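Long-range contacts in sugar ABC transporter (Sugar-binding protein) (PDB 4YO7), which binds myo-inositol between its two lobes and probably serves as the solute-binding component of a sugar ABC transporter: residues L165-G176 with E228-M239; N101-T112 with I127-F136. All coordinates share one frame; numbering follows the deposited sequence.

Contact 1. Residues L165-G176 with E228-M239. With INS (1,2,3,4,5,6-hexahydroxy-cyclohexane), chain F.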
loop_
_atom_site.group_PDB
_atom_site.type_symbol
_atom_site.label_atom_id
_atom_site.label_comp_id
_atom_site.label_asym_id
_atom_site.label_seq_id
_atom_site.Cartn_x
_atom_site.Cartn_y
_atom_site.Cartn_z
ATOM N N LEU A 165 15.620 -9.219 17.381
ATOM C CA LEU A 165 15.697 -10.628 17.768
ATOM C C LEU A 165 17.133 -11.143 17.915
ATOM O O LEU A 165 17.343 -12.314 18.259
ATOM C CB LEU A 165 14.975 -11.491 16.738
ATOM C CG LEU A 165 13.457 -11.307 16.634
ATOM C CD1 LEU A 165 12.927 -12.081 15.460
ATOM C CD2 LEU A 165 12.792 -11.767 17.924
ATOM N N ASN A 166 18.113 -10.279 17.670
ATOM C CA ASN A 166 19.514 -10.697 17.622
ATOM C C ASN A 166 19.670 -11.887 16.669
ATOM O O ASN A 166 20.405 -12.840 16.926
ATOM C CB ASN A 166 20.026 -11.028 19.018
ATOM C CG ASN A 166 20.155 -9.797 19.871
ATOM O OD1 ASN A 166 20.954 -8.914 19.570
ATOM N ND2 ASN A 166 19.355 -9.717 20.931
ATOM N N ASN A 167 18.949 -11.796 15.555
ATOM C CA ASN A 167 19.006 -12.774 14.467
ATOM C C ASN A 167 18.553 -14.183 14.841
ATOM O O ASN A 167 18.870 -15.152 14.152
ATOM C CB ASN A 167 20.417 -12.816 13.900
ATOM C CG ASN A 167 20.799 -11.514 13.259
ATOM O OD1 ASN A 167 19.931 -10.775 12.785
ATOM N ND2 ASN A 167 22.085 -11.219 13.230
ATOM N N GLU A 168 17.776 -14.296 15.911
ATOM C CA GLU A 168 17.265 -15.594 16.328
ATOM C C GLU A 168 15.792 -15.518 16.662
ATOM O O GLU A 168 15.389 -14.770 17.551
ATOM C CB GLU A 168 18.037 -16.123 17.547
ATOM C CG GLU A 168 19.523 -16.310 17.293
ATOM C CD GLU A 168 20.224 -17.055 18.415
ATOM O OE1 GLU A 168 19.611 -17.235 19.491
ATOM O OE2 GLU A 168 21.389 -17.464 18.215
ATOM N N GLY A 169 14.996 -16.336 15.985
ATOM C CA GLY A 169 13.575 -16.376 16.281
ATOM C C GLY A 169 12.721 -17.059 15.240
ATOM O O GLY A 169 13.086 -17.162 14.066
ATOM N N ASN A 170 11.563 -17.517 15.705
ATOM C CA ASN A 170 10.519 -18.069 14.859
ATOM C C ASN A 170 9.611 -16.954 14.362
ATOM O O ASN A 170 9.067 -16.209 15.161
ATOM C CB ASN A 170 9.700 -19.091 15.633
ATOM C CG ASN A 170 10.466 -20.370 15.916
ATOM O OD1 ASN A 170 11.553 -20.596 15.386
ATOM N ND2 ASN A 170 9.875 -21.232 16.724
ATOM N N ILE A 171 9.482 -16.839 13.049
ATOM C CA ILE A 171 8.762 -15.731 12.440
ATOM C C ILE A 171 7.437 -16.230 11.880
ATOM O O ILE A 171 7.403 -17.259 11.209
ATOM C CB ILE A 171 9.594 -15.092 11.320
ATOM C CG1 ILE A 171 11.022 -14.795 11.803
ATOM C CG2 ILE A 171 8.908 -13.837 10.813
ATOM C CD1 ILE A 171 11.083 -13.871 12.995
ATOM N N ALA A 172 6.351 -15.503 12.157
ATOM C CA ALA A 172 5.052 -15.724 11.526
ATOM C C ALA A 172 4.781 -14.537 10.605
ATOM O O ALA A 172 4.781 -13.393 11.059
ATOM C CB ALA A 172 3.959 -15.853 12.585
ATOM N N ILE A 173 4.609 -14.812 9.313
ATOM C CA ILE A 173 4.380 -13.772 8.317
ATOM C C ILE A 173 2.911 -13.713 7.936
ATOM O O ILE A 173 2.337 -14.733 7.538
ATOM C CB ILE A 173 5.220 -14.010 7.034
ATOM C CG1 ILE A 173 6.712 -13.851 7.346
ATOM C CG2 ILE A 173 4.825 -13.026 5.927
ATOM C CD1 ILE A 173 7.625 -14.179 6.181
HETATM N N MSE A 174 2.310 -12.529 8.063
HETATM C CA MSE A 174 0.949 -12.282 7.570
HETATM C C MSE A 174 1.007 -11.652 6.191
HETATM O O MSE A 174 1.346 -10.481 6.029
HETATM C CB MSE A 174 0.145 -11.387 8.520
HETATM C CG MSE A 174 -0.039 -12.009 9.859
HETATM SE SE MSE A 174 -1.305 -10.930 10.908
HETATM C CE MSE A 174 -1.752 -12.287 12.226
ATOM N N ASP A 175 0.684 -12.470 5.199
ATOM C CA ASP A 175 0.475 -12.002 3.831
ATOM C C ASP A 175 -0.746 -11.117 3.732
ATOM O O ASP A 175 -1.797 -11.362 4.368
ATOM C CB ASP A 175 0.290 -13.172 2.834
ATOM C CG ASP A 175 1.586 -13.803 2.369
ATOM O OD1 ASP A 175 2.579 -13.090 2.043
ATOM O OD2 ASP A 175 1.590 -15.057 2.264
ATOM N N GLY A 176 -0.625 -10.083 2.918
ATOM C CA GLY A 176 -1.768 -9.288 2.541
ATOM C C GLY A 176 -2.610 -9.976 1.468
ATOM O O GLY A 176 -2.631 -11.225 1.360
ATOM N N GLU A 228 5.419 -22.032 18.487
ATOM C CA GLU A 228 6.172 -20.982 19.170
ATOM C C GLU A 228 6.489 -19.871 18.177
ATOM O O GLU A 228 7.020 -20.134 17.105
ATOM C CB GLU A 228 7.445 -21.539 19.782
ATOM C CG GLU A 228 7.177 -22.581 20.865
ATOM C CD GLU A 228 8.341 -22.745 21.819
ATOM O OE1 GLU A 228 9.495 -22.511 21.395
ATOM O OE2 GLU A 228 8.103 -23.097 22.995
ATOM N N ILE A 229 6.120 -18.644 18.544
ATOM C CA ILE A 229 6.281 -17.471 17.684
ATOM C C ILE A 229 7.066 -16.397 18.437
ATOM O O ILE A 229 6.726 -16.054 19.560
ATOM C CB ILE A 229 4.907 -16.897 17.261
ATOM C CG1 ILE A 229 4.087 -17.955 16.509
ATOM C CG2 ILE A 229 5.062 -15.630 16.424
ATOM C CD1 ILE A 229 2.659 -17.523 16.197
ATOM N N ASP A 230 8.098 -15.848 17.811
ATOM C CA ASP A 230 8.877 -14.787 18.428
ATOM C C ASP A 230 8.572 -13.427 17.812
ATOM O O ASP A 230 8.743 -12.404 18.470
ATOM C CB ASP A 230 10.371 -15.092 18.327
ATOM C CG ASP A 230 10.736 -16.346 19.067
ATOM O OD1 ASP A 230 10.535 -16.382 20.295
ATOM O OD2 ASP A 230 11.196 -17.309 18.430
ATOM N N ALA A 231 8.097 -13.425 16.569
ATOM C CA ALA A 231 7.719 -12.191 15.867
ATOM C C ALA A 231 6.615 -12.463 14.877
ATOM O O ALA A 231 6.615 -13.495 14.198
ATOM C CB ALA A 231 8.903 -11.589 15.147
ATOM N N VAL A 232 5.683 -11.517 14.815
ATOM C CA VAL A 232 4.612 -11.520 13.838
ATOM C C VAL A 232 4.902 -10.356 12.914
ATOM O O VAL A 232 4.974 -9.217 13.361
ATOM C CB VAL A 232 3.231 -11.384 14.493
ATOM C CG1 VAL A 232 2.136 -11.217 13.417
ATOM C CG2 VAL A 232 2.964 -12.594 15.368
ATOM N N VAL A 233 5.105 -10.654 11.640
ATOM C CA VAL A 233 5.553 -9.672 10.674
ATOM C C VAL A 233 4.496 -9.597 9.578
ATOM O O VAL A 233 4.283 -10.561 8.841
ATOM C CB VAL A 233 6.950 -10.042 10.116
ATOM C CG1 VAL A 233 7.427 -8.991 9.171
ATOM C CG2 VAL A 233 7.938 -10.182 11.264
ATOM N N ALA A 234 3.821 -8.458 9.507
ATOM C CA ALA A 234 2.643 -8.314 8.651
ATOM C C ALA A 234 2.905 -7.395 7.484
ATOM O O ALA A 234 3.562 -6.368 7.627
ATOM C CB ALA A 234 1.474 -7.792 9.463
ATOM N N ASN A 235 2.366 -7.753 6.325
ATOM C CA ASN A 235 2.488 -6.927 5.137
ATOM C C ASN A 235 1.850 -5.520 5.282
ATOM O O ASN A 235 2.123 -4.643 4.439
ATOM C CB ASN A 235 1.825 -7.596 3.921
ATOM C CG ASN A 235 2.590 -8.781 3.308
ATOM O OD1 ASN A 235 2.055 -9.412 2.369
ATOM N ND2 ASN A 235 3.793 -9.098 3.784
ATOM N N ASN A 236 0.920 -5.314 6.228
ATOM C CA ASN A 236 0.492 -3.950 6.523
ATOM C C ASN A 236 0.098 -3.753 7.968
ATOM O O ASN A 236 -0.002 -4.701 8.751
ATOM C CB ASN A 236 -0.659 -3.495 5.587
ATOM C CG ASN A 236 -2.048 -3.995 5.993
ATOM O OD1 ASN A 236 -2.214 -4.965 6.731
ATOM N ND2 ASN A 236 -3.074 -3.319 5.453
ATOM N N ASP A 237 -0.103 -2.497 8.315
ATOM C CA ASP A 237 -0.397 -2.136 9.692
ATOM C C ASP A 237 -1.739 -2.656 10.175
ATOM O O ASP A 237 -1.855 -3.050 11.342
ATOM C CB ASP A 237 -0.369 -0.602 9.872
ATOM C CG ASP A 237 1.035 -0.026 9.891
ATOM O OD1 ASP A 237 1.997 -0.755 10.245
ATOM O OD2 ASP A 237 1.182 1.187 9.590
ATOM N N GLU A 238 -2.752 -2.672 9.310
ATOM C CA GLU A 238 -4.061 -3.141 9.755
ATOM C C GLU A 238 -3.978 -4.573 10.281
ATOM O O GLU A 238 -4.529 -4.880 11.335
ATOM C CB GLU A 238 -5.096 -3.048 8.637
ATOM C CG GLU A 238 -5.611 -1.648 8.422
ATOM C CD GLU A 238 -6.320 -1.084 9.677
ATOM O OE1 GLU A 238 -7.390 -1.605 10.034
ATOM O OE2 GLU A 238 -5.803 -0.131 10.310
HETATM N N MSE A 239 -3.281 -5.453 9.566
HETATM C CA MSE A 239 -3.170 -6.836 10.046
HETATM C C MSE A 239 -2.399 -6.921 11.355
HETATM O O MSE A 239 -2.791 -7.675 12.261
HETATM C CB MSE A 239 -2.534 -7.734 8.987
HETATM C CG MSE A 239 -3.472 -7.929 7.814
HETATM SE SE MSE A 239 -2.725 -9.109 6.462
HETATM C CE MSE A 239 -1.082 -8.175 6.024
HETATM C C1 INS F . -3.370 -1.439 0.109
HETATM C C2 INS F . -3.504 -1.147 1.600
HETATM C C3 INS F . -2.157 -1.407 2.275
HETATM C C4 INS F . -1.054 -0.527 1.677
HETATM C C5 INS F . -0.960 -0.795 0.160
HETATM C C6 INS F . -2.308 -0.540 -0.501
HETATM O O1 INS F . -4.626 -1.180 -0.576
HETATM O O2 INS F . -3.856 0.228 1.743
HETATM O O3 INS F . -2.342 -1.118 3.693
HETATM O O4 INS F . 0.213 -0.875 2.256
HETATM O O5 INS F . -0.005 0.123 -0.400
HETATM O O6 INS F . -2.179 -0.882 -1.936
#
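Asn170 and Asp230 start the pairing of strands 169-175 and 231-234 with a reciprocal set of bonds. Asp230 OD2 takes Asn170 N at 2.8 Å through its anti lone pair, while Asn170 O receives two backbone donors, Asp230 N and Ala231 N. With its CG beside the backbone N (chi1 -71°), Asn170 also sends ND2 to Glu228 O at 3.1 Å, the donor standing above that carbonyl plane. Beyond this, a regular parallel ladder runs from Ala172 N on Ala231 O to Asn235 N on Met174 O. At the C-terminal end the amide of Asn235 takes over: its OD1 accepts Gly176 N at 2.8 Å, and its ND2 bonds Thr187, which also holds Asp175 OD1. Were Asn235 an alanine, Gly176 N would probably lose this acceptor and Thr187 its amide partner, leaving the segment after strand 169-175 less firmly held.

Apolar contacts fill both faces. On one, Ile171 lays CD1 against Ala231 CB and CG2 against Val233 CG2, each at 3.8 Å, under helix 150-164. On the other, Ala172 CB meets Ile229 CG2, and Met174 and Met239, both selenomethionine, run antiparallel alongside each other, Met174 SE 3.9 Å from Met239 CB; Trp222 of helix 212-224 covers Ala172 and Met174.

One residue beyond Asn235, Asn236 N-caps helix 237-249 by accepting Met239 N on OD1 and gives ND2 to inositol O3 at 2.9 Å. A ligand site at the C-terminal ends of parallel strands is characteristic of the periplasmic binding protein fold.

Contact 2. Residues N101-T112 with I127-F136. With INS (1,2,3,4,5,6-hexahydroxy-cyclohexane), chain F.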
loop_
_atom_site.group_PDB
_atom_site.type_symbol
_atom_site.label_atom_id
_atom_site.label_comp_id
_atom_site.label_asym_id
_atom_site.label_seq_id
_atom_site.Cartn_x
_atom_site.Cartn_y
_atom_site.Cartn_z
ATOM N N ASN A 101 -13.926 10.696 -23.190
ATOM C CA ASN A 101 -12.697 11.296 -23.696
ATOM C C ASN A 101 -12.019 12.204 -22.674
ATOM O O ASN A 101 -11.655 13.348 -22.980
ATOM C CB ASN A 101 -12.940 12.054 -25.013
ATOM C CG ASN A 101 -11.686 12.165 -25.851
ATOM O OD1 ASN A 101 -10.790 11.321 -25.753
ATOM N ND2 ASN A 101 -11.600 13.205 -26.669
ATOM N N VAL A 102 -11.856 11.705 -21.454
ATOM C CA VAL A 102 -11.124 12.460 -20.441
ATOM C C VAL A 102 -9.689 12.701 -20.890
ATOM O O VAL A 102 -9.165 12.041 -21.791
ATOM C CB VAL A 102 -11.122 11.759 -19.058
ATOM C CG1 VAL A 102 -12.556 11.499 -18.556
ATOM C CG2 VAL A 102 -10.317 10.456 -19.106
ATOM N N ASP A 103 -9.048 13.665 -20.246
ATOM C CA ASP A 103 -7.710 14.098 -20.629
ATOM C C ASP A 103 -6.596 13.288 -19.986
ATOM O O ASP A 103 -5.486 13.227 -20.525
ATOM C CB ASP A 103 -7.568 15.580 -20.302
ATOM C CG ASP A 103 -8.525 16.420 -21.092
ATOM O OD1 ASP A 103 -8.216 16.714 -22.276
ATOM O OD2 ASP A 103 -9.592 16.771 -20.538
ATOM N N ALA A 104 -6.900 12.643 -18.871
ATOM C CA ALA A 104 -5.986 11.690 -18.243
ATOM C C ALA A 104 -6.762 10.827 -17.281
ATOM O O ALA A 104 -7.826 11.211 -16.802
ATOM C CB ALA A 104 -4.838 12.387 -17.514
ATOM N N ILE A 105 -6.207 9.645 -17.013
ATOM C CA ILE A 105 -6.801 8.670 -16.104
ATOM C C ILE A 105 -5.779 8.304 -15.037
ATOM O O ILE A 105 -4.619 8.105 -15.340
ATOM C CB ILE A 105 -7.259 7.420 -16.853
ATOM C CG1 ILE A 105 -8.418 7.809 -17.777
ATOM C CG2 ILE A 105 -7.680 6.315 -15.893
ATOM C CD1 ILE A 105 -8.820 6.733 -18.764
ATOM N N ILE A 106 -6.244 8.240 -13.794
ATOM C CA ILE A 106 -5.464 7.706 -12.672
ATOM C C ILE A 106 -6.151 6.425 -12.222
ATOM O O ILE A 106 -7.340 6.447 -11.884
ATOM C CB ILE A 106 -5.361 8.681 -11.470
ATOM C CG1 ILE A 106 -4.747 10.013 -11.896
ATOM C CG2 ILE A 106 -4.551 8.031 -10.332
ATOM C CD1 ILE A 106 -4.825 11.087 -10.816
ATOM N N VAL A 107 -5.398 5.318 -12.220
ATOM C CA VAL A 107 -5.878 4.034 -11.690
ATOM C C VAL A 107 -4.980 3.497 -10.580
ATOM O O VAL A 107 -3.765 3.491 -10.697
ATOM C CB VAL A 107 -5.957 2.947 -12.783
ATOM C CG1 VAL A 107 -6.316 1.573 -12.200
ATOM C CG2 VAL A 107 -6.978 3.333 -13.820
ATOM N N ASN A 108 -5.627 3.057 -9.510
ATOM C CA ASN A 108 -5.044 2.225 -8.454
ATOM C C ASN A 108 -5.603 0.768 -8.632
ATOM O O ASN A 108 -6.750 0.523 -8.293
ATOM C CB ASN A 108 -5.430 2.883 -7.122
ATOM C CG ASN A 108 -5.132 2.050 -5.924
ATOM O OD1 ASN A 108 -6.041 1.618 -5.238
ATOM N ND2 ASN A 108 -3.842 1.877 -5.607
ATOM N N PRO A 109 -4.835 -0.165 -9.252
ATOM C CA PRO A 109 -5.494 -1.379 -9.781
ATOM C C PRO A 109 -5.991 -2.359 -8.738
ATOM O O PRO A 109 -5.274 -2.675 -7.811
ATOM C CB PRO A 109 -4.408 -2.082 -10.596
ATOM C CG PRO A 109 -3.211 -1.214 -10.561
ATOM C CD PRO A 109 -3.459 0.008 -9.774
ATOM N N VAL A 110 -7.194 -2.864 -8.954
ATOM C CA VAL A 110 -7.765 -3.890 -8.110
ATOM C C VAL A 110 -6.933 -5.161 -8.133
ATOM O O VAL A 110 -6.720 -5.772 -7.093
ATOM C CB VAL A 110 -9.221 -4.157 -8.534
ATOM C CG1 VAL A 110 -9.796 -5.416 -7.860
ATOM C CG2 VAL A 110 -10.050 -2.915 -8.213
ATOM N N ASP A 111 -6.432 -5.559 -9.294
ATOM C CA ASP A 111 -5.594 -6.756 -9.360
ATOM C C ASP A 111 -4.638 -6.692 -10.543
ATOM O O ASP A 111 -4.805 -5.887 -11.443
ATOM C CB ASP A 111 -6.453 -8.023 -9.418
ATOM C CG ASP A 111 -7.140 -8.223 -10.764
ATOM O OD1 ASP A 111 -8.354 -7.982 -10.834
ATOM O OD2 ASP A 111 -6.485 -8.625 -11.748
ATOM N N THR A 112 -3.603 -7.517 -10.501
ATOM C CA THR A 112 -2.496 -7.347 -11.431
ATOM C C THR A 112 -2.810 -7.893 -12.817
ATOM O O THR A 112 -2.134 -7.559 -13.757
ATOM C CB THR A 112 -1.247 -8.037 -10.917
ATOM O OG1 THR A 112 -1.576 -9.401 -10.640
ATOM C CG2 THR A 112 -0.749 -7.342 -9.660
ATOM N N ILE A 127 -5.062 7.930 -24.390
ATOM C CA ILE A 127 -5.255 8.767 -23.198
ATOM C C ILE A 127 -4.143 8.432 -22.200
ATOM O O ILE A 127 -3.850 7.279 -21.976
ATOM C CB ILE A 127 -6.647 8.529 -22.562
ATOM C CG1 ILE A 127 -7.763 8.878 -23.558
ATOM C CG2 ILE A 127 -6.824 9.321 -21.264
ATOM C CD1 ILE A 127 -9.173 8.527 -23.064
ATOM N N PRO A 128 -3.478 9.441 -21.631
ATOM C CA PRO A 128 -2.474 9.105 -20.604
ATOM C C PRO A 128 -3.056 8.382 -19.399
ATOM O O PRO A 128 -4.123 8.726 -18.909
ATOM C CB PRO A 128 -1.914 10.460 -20.171
ATOM C CG PRO A 128 -2.405 11.463 -21.144
ATOM C CD PRO A 128 -3.528 10.885 -21.940
ATOM N N ILE A 129 -2.328 7.393 -18.901
ATOM C CA ILE A 129 -2.764 6.659 -17.715
ATOM C C ILE A 129 -1.639 6.621 -16.673
ATOM O O ILE A 129 -0.506 6.161 -16.930
ATOM C CB ILE A 129 -3.236 5.256 -18.069
ATOM C CG1 ILE A 129 -3.648 4.521 -16.764
ATOM C CG2 ILE A 129 -2.218 4.492 -18.912
ATOM C CD1 ILE A 129 -4.541 3.403 -16.968
ATOM N N ILE A 130 -1.980 7.147 -15.509
ATOM C CA ILE A 130 -1.080 7.222 -14.378
ATOM C C ILE A 130 -1.483 6.099 -13.435
ATOM O O ILE A 130 -2.643 6.011 -13.054
ATOM C CB ILE A 130 -1.190 8.581 -13.631
ATOM C CG1 ILE A 130 -0.947 9.806 -14.553
ATOM C CG2 ILE A 130 -0.272 8.611 -12.394
ATOM C CD1 ILE A 130 0.002 9.654 -15.703
ATOM N N ILE A 131 -0.535 5.253 -13.050
ATOM C CA ILE A 131 -0.794 4.180 -12.073
ATOM C C ILE A 131 -0.322 4.650 -10.695
ATOM O O ILE A 131 0.805 5.099 -10.523
ATOM C CB ILE A 131 -0.093 2.875 -12.474
ATOM C CG1 ILE A 131 -0.580 2.398 -13.854
ATOM C CG2 ILE A 131 -0.258 1.787 -11.384
ATOM C CD1 ILE A 131 -2.020 2.016 -13.937
ATOM N N ALA A 132 -1.225 4.585 -9.719
ATOM C CA ALA A 132 -0.907 5.013 -8.376
ATOM C C ALA A 132 -0.910 3.851 -7.386
ATOM O O ALA A 132 -1.854 3.055 -7.362
ATOM C CB ALA A 132 -1.892 6.076 -7.918
ATOM N N ASN A 133 0.179 3.799 -6.602
ATOM C CA ASN A 133 0.349 3.002 -5.396
ATOM C C ASN A 133 0.461 1.483 -5.554
ATOM O O ASN A 133 1.239 0.873 -4.845
ATOM C CB ASN A 133 -0.777 3.349 -4.418
ATOM C CG ASN A 133 -0.868 2.383 -3.260
ATOM O OD1 ASN A 133 -1.629 1.423 -3.321
ATOM N ND2 ASN A 133 -0.125 2.641 -2.194
ATOM N N ARG A 134 -0.298 0.876 -6.459
ATOM C CA ARG A 134 -0.157 -0.558 -6.744
ATOM C C ARG A 134 0.417 -0.783 -8.133
ATOM O O ARG A 134 -0.159 -0.363 -9.127
ATOM C CB ARG A 134 -1.496 -1.274 -6.622
ATOM C CG ARG A 134 -2.119 -1.190 -5.273
ATOM C CD ARG A 134 -3.482 -1.809 -5.312
ATOM N NE ARG A 134 -4.145 -1.875 -4.017
ATOM C CZ ARG A 134 -5.315 -2.483 -3.822
ATOM N NH1 ARG A 134 -5.963 -3.056 -4.841
ATOM N NH2 ARG A 134 -5.834 -2.535 -2.613
ATOM N N THR A 135 1.521 -1.505 -8.194
ATOM C CA THR A 135 2.155 -1.826 -9.453
ATOM C C THR A 135 1.772 -3.254 -9.863
ATOM O O THR A 135 1.039 -3.960 -9.165
ATOM C CB THR A 135 3.697 -1.638 -9.358
ATOM O OG1 THR A 135 4.266 -1.658 -10.674
ATOM C CG2 THR A 135 4.388 -2.688 -8.478
ATOM N N PHE A 136 2.276 -3.663 -11.011
ATOM C CA PHE A 136 1.941 -4.941 -11.608
ATOM C C PHE A 136 2.931 -5.197 -12.710
ATOM O O PHE A 136 3.559 -4.256 -13.212
ATOM C CB PHE A 136 0.533 -4.928 -12.174
ATOM C CG PHE A 136 0.287 -3.809 -13.136
ATOM C CD1 PHE A 136 -0.044 -2.552 -12.684
ATOM C CD2 PHE A 136 0.351 -4.023 -14.503
ATOM C CE1 PHE A 136 -0.287 -1.537 -13.576
ATOM C CE2 PHE A 136 0.118 -2.981 -15.391
ATOM C CZ PHE A 136 -0.205 -1.757 -14.921
HETATM C C1 INS F . -3.370 -1.439 0.109
HETATM C C2 INS F . -3.504 -1.147 1.600
HETATM C C3 INS F . -2.157 -1.407 2.275
HETATM C C4 INS F . -1.054 -0.527 1.677
HETATM C C5 INS F . -0.960 -0.795 0.160
HETATM C C6 INS F . -2.308 -0.540 -0.501
HETATM O O1 INS F . -4.626 -1.180 -0.576
HETATM O O2 INS F . -3.856 0.228 1.743
HETATM O O3 INS F . -2.342 -1.118 3.693
HETATM O O4 INS F . 0.213 -0.875 2.256
HETATM O O5 INS F . -0.005 0.123 -0.400
HETATM O O6 INS F . -2.179 -0.882 -1.936
#
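Ala132 O is gripped by two donors, one on each side of its carbonyl plane: Asn108 ND2 at 2.9 Å and, from its own segment, Arg134 N at 2.8 Å. The Asn108 bond is nearly straight (176°) and lies in the plane of its amide, which the torsion that sets CG anti to N (chi1 170°) carries across to the neighbouring strand. The same ND2 makes a weak bond to Asn133 OD1, and Asn108 OD1 is held by Ser53, which fixes the amide's flip. Asn108 thus acts as a second shell to the ligand: Asn133 OD1 accepts inositol O6 at 2.7 Å, and Asn133 ND2 donates to O5.

Arg134 stretches from CG to NE alongside Pro109 and spreads its guanidinium between protein and ligand. NH1 goes to Pro109 O at 3.1 Å, near the guanidinium plane, whereas NE binds inositol O6 and NH2 binds O1 at 2.7 Å. Asn108 OD1 lies over one face, toward the rim. Three nitrogens thus fix the group's rotation. Farther out, Phe136 lies roughly perpendicular to Pro109, with Phe136 CD1 4.0 Å from Pro109 CG, and Thr112 CG2 rests on Phe136 CB.

Between strands 104-107 and 129-132 runs a parallel ladder, Ile105 N on Pro128 O through Ala132 N on Val107 O. Val107 CG2 touches Ile129 CD1 at 4.0 Å on one face, and Ile106 CG2 meets Ala132 CB on the other. At the far end Ile127 CG2 nestles against Ala104 and Ile105.

The two strands, with helix 112-125 between them, form a beta-alpha-beta crossover. Strand 46-52 pairs with the other edge of strand 104-107; helix 87-100 packs on Ile105 and Val107, helix 284-299 on Ile106 and Ala132.

From the N terminus, contact 2 comes first: strand 104-107, helix 112-125 and strand 129-132 form one beta-alpha-beta unit, closed across only 14 intervening residues within the six-stranded parallel sheet. Contact 1 follows wholly later in the chain, so the two are in series and neither nest nor cross. It closes a longer loop of 51 residues, which holds strand 200-207 and helices 181-195 and 212-224, and joins two central strands of the four-stranded sheet. Their centres lie 32 Å apart, on opposite sides of the chain's centre. The contacts do not touch; inositol bridges them, bonded by Asn133 and Arg134 from one lobe and Asn236 from the other.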